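Local coordinates for uncharacterized protein ycf41 (Synechococcus elongatus PCC 6301, PDB 3KOJ) that probably binds single-stranded DNA through an OB-fold domain of the single-strand binding protein family, at residues B[26-29]-B[34-37]. The protein carries 1 engineered substitution. Sequence-based numbering, arbitrary orientation.
Sequences LRYA and TPVA. Engineered in segment 26-29: A29 (natural residue Thr).
R27 and V36 form the antiparallel hydrogen-bonded pair at the middle of this contact. The strand parts 26-28 and 35-37 run antiparallel at an angle of 149°. R27 N donates to V36 O at 3.0 Å. V36 N returns a bond to R27 O at 2.8 Å. L26 with A37 and Y28 with P35 are the flanking non-hydrogen-bonded pairs. Beyond the strands, A29 N donates to T34 O at 2.8 Å. A29 is an engineered residue.

On one face of the sheet, R27 lies over V36. R27 CG sits between its backbone N and carbonyl carbon (chi1 71°), which puts it on the V36 side, close to V36 CG1. The chain then extends to NE, and a turn at the last torsion (chi4 76°) sets the flat group over V36. V36 CG1 lies against one face of the R27 guanidinium, over its centre and 3.3 Å from the plane. V36 also packs on V58 and W60 of strand 53-60.

P35 lies between L26 and Y28 on the other face. L26 CD2 touches P35 CB at 3.7 Å, while L26 CG meets A37 CB at 4.0 Å. From the other end, Y28 CE2 reaches P35 CG at 3.7 Å, with the tyrosine ring oblique to the proline. Helix 62-70 adds Q65 against P35 and A64 against A37.

The contact forms the loop end of the hairpin between strands 12-28 and 35-43 of the OB fold. T34 OG1 is hydrogen-bonded to D31 OD2 in the turn. Backbone bonds fix the register, and apolar contacts line the face of L26, Y28, P35 and A37. Within these two segments the R27 guanidinium meets V36 through methyl groups, probably by dispersion, and its N-H groups make no hydrogen bond across them.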
ATOM      1  N   LEU B  26      14.189  -3.619 -23.694  1.00 24.33           N
ATOM      2  CA  LEU B  26      13.824  -5.015 -23.506  1.00 27.06           C
ATOM      3  C   LEU B  26      14.900  -6.011 -23.917  1.00 24.57           C
ATOM      4  O   LEU B  26      15.644  -5.791 -24.870  1.00 29.59           O
ATOM      5  CB  LEU B  26      12.532  -5.318 -24.275  1.00 30.80           C
ATOM      6  CG  LEU B  26      11.363  -5.872 -23.456  1.00 43.86           C
ATOM      7  CD1 LEU B  26      10.117  -5.937 -24.316  1.00 52.00           C
ATOM      8  CD2 LEU B  26      11.716  -7.247 -22.917  1.00 54.29           C
ATOM      9  N   ARG B  27      14.977  -7.110 -23.175  1.00 22.48           N
ATOM     10  CA  ARG B  27      15.927  -8.176 -23.465  1.00 29.65           C
ATOM     11  C   ARG B  27      15.278  -9.466 -22.987  1.00 31.20           C
ATOM     12  O   ARG B  27      14.253  -9.433 -22.303  1.00 26.79           O
ATOM     13  CB  ARG B  27      17.245  -7.962 -22.710  1.00 33.54           C
ATOM     14  CG  ARG B  27      17.145  -8.188 -21.205  1.00 35.74           C
ATOM     15  CD  ARG B  27      18.415  -7.783 -20.468  1.00 41.63           C
ATOM     16  NE  ARG B  27      18.235  -7.791 -19.017  1.00 47.58           N
ATOM     17  CZ  ARG B  27      18.199  -8.887 -18.262  1.00 53.57           C
ATOM     18  NH1 ARG B  27      18.336 -10.085 -18.814  1.00 58.07           N
ATOM     19  NH2 ARG B  27      18.018  -8.783 -16.952  1.00 53.81           N
ATOM     20  N   TYR B  28      15.851 -10.598 -23.370  1.00 30.88           N
ATOM     21  CA  TYR B  28      15.333 -11.877 -22.910  1.00 31.85           C
ATOM     22  C   TYR B  28      16.295 -12.383 -21.845  1.00 31.03           C
ATOM     23  O   TYR B  28      17.512 -12.270 -21.997  1.00 39.35           O
ATOM     24  CB  TYR B  28      15.219 -12.884 -24.061  1.00 33.87           C
ATOM     25  CG  TYR B  28      13.887 -12.815 -24.770  1.00 36.50           C
ATOM     26  CD1 TYR B  28      13.705 -11.998 -25.883  1.00 39.85           C
ATOM     27  CD2 TYR B  28      12.788 -13.530 -24.293  1.00 38.56           C
ATOM     28  CE1 TYR B  28      12.459 -11.890 -26.502  1.00 44.15           C
ATOM     29  CE2 TYR B  28      11.541 -13.430 -24.901  1.00 44.80           C
ATOM     30  CZ  TYR B  28      11.383 -12.607 -26.004  1.00 48.52           C
ATOM     31  OH  TYR B  28      10.146 -12.497 -26.599  1.00 51.81           O
ATOM     32  N   ALA B  29      15.747 -12.917 -20.758  1.00 28.58           N
ATOM     33  CA  ALA B  29      16.565 -13.429 -19.661  1.00 37.75           C
ATOM     34  C   ALA B  29      17.408 -14.629 -20.095  1.00 46.61           C
ATOM     35  O   ALA B  29      17.406 -15.007 -21.267  1.00 50.53           O
ATOM     36  CB  ALA B  29      15.674 -13.810 -18.486  1.00 36.59           C
ATOM     37  N   THR B  34      11.980 -15.576 -21.284  1.00 39.69           N
ATOM     38  CA  THR B  34      11.294 -14.603 -20.440  1.00 30.30           C
ATOM     39  C   THR B  34      11.750 -13.177 -20.732  1.00 27.34           C
ATOM     40  O   THR B  34      12.910 -12.823 -20.514  1.00 27.51           O
ATOM     41  CB  THR B  34      11.521 -14.887 -18.943  1.00 36.70           C
ATOM     42  OG1 THR B  34      11.062 -16.208 -18.628  1.00 42.12           O
ATOM     43  CG2 THR B  34      10.749 -13.884 -18.097  1.00 30.62           C
ATOM     44  N   PRO B  35      10.833 -12.335 -21.227  1.00 27.11           N
ATOM     45  CA  PRO B  35      11.146 -10.942 -21.547  1.00 23.29           C
ATOM     46  C   PRO B  35      11.403 -10.152 -20.271  1.00 24.01           C
ATOM     47  O   PRO B  35      10.751 -10.380 -19.256  1.00 24.00           O
ATOM     48  CB  PRO B  35       9.877 -10.444 -22.244  1.00 30.73           C
ATOM     49  CG  PRO B  35       9.159 -11.700 -22.665  1.00 38.69           C
ATOM     50  CD  PRO B  35       9.423 -12.631 -21.526  1.00 33.46           C
ATOM     51  N   VAL B  36      12.356  -9.234 -20.318  1.00 22.39           N
ATOM     52  CA  VAL B  36      12.632  -8.396 -19.161  1.00 18.10           C
ATOM     53  C   VAL B  36      12.866  -6.974 -19.649  1.00 21.12           C
ATOM     54  O   VAL B  36      13.684  -6.725 -20.537  1.00 24.06           O
ATOM     55  CB  VAL B  36      13.834  -8.917 -18.332  1.00 28.90           C
ATOM     56  CG1 VAL B  36      15.011  -9.175 -19.222  1.00 43.10           C
ATOM     57  CG2 VAL B  36      14.189  -7.916 -17.235  1.00 27.27           C
ATOM     58  N   ALA B  37      12.102  -6.048 -19.084  1.00 19.37           N
ATOM     59  CA  ALA B  37      12.187  -4.649 -19.466  1.00 18.74           C
ATOM     60  C   ALA B  37      12.683  -3.815 -18.301  1.00 22.10           C
ATOM     61  O   ALA B  37      12.269  -4.025 -17.159  1.00 19.67           O
ATOM     62  CB  ALA B  37      10.817  -4.154 -19.905  1.00 22.73           C
TER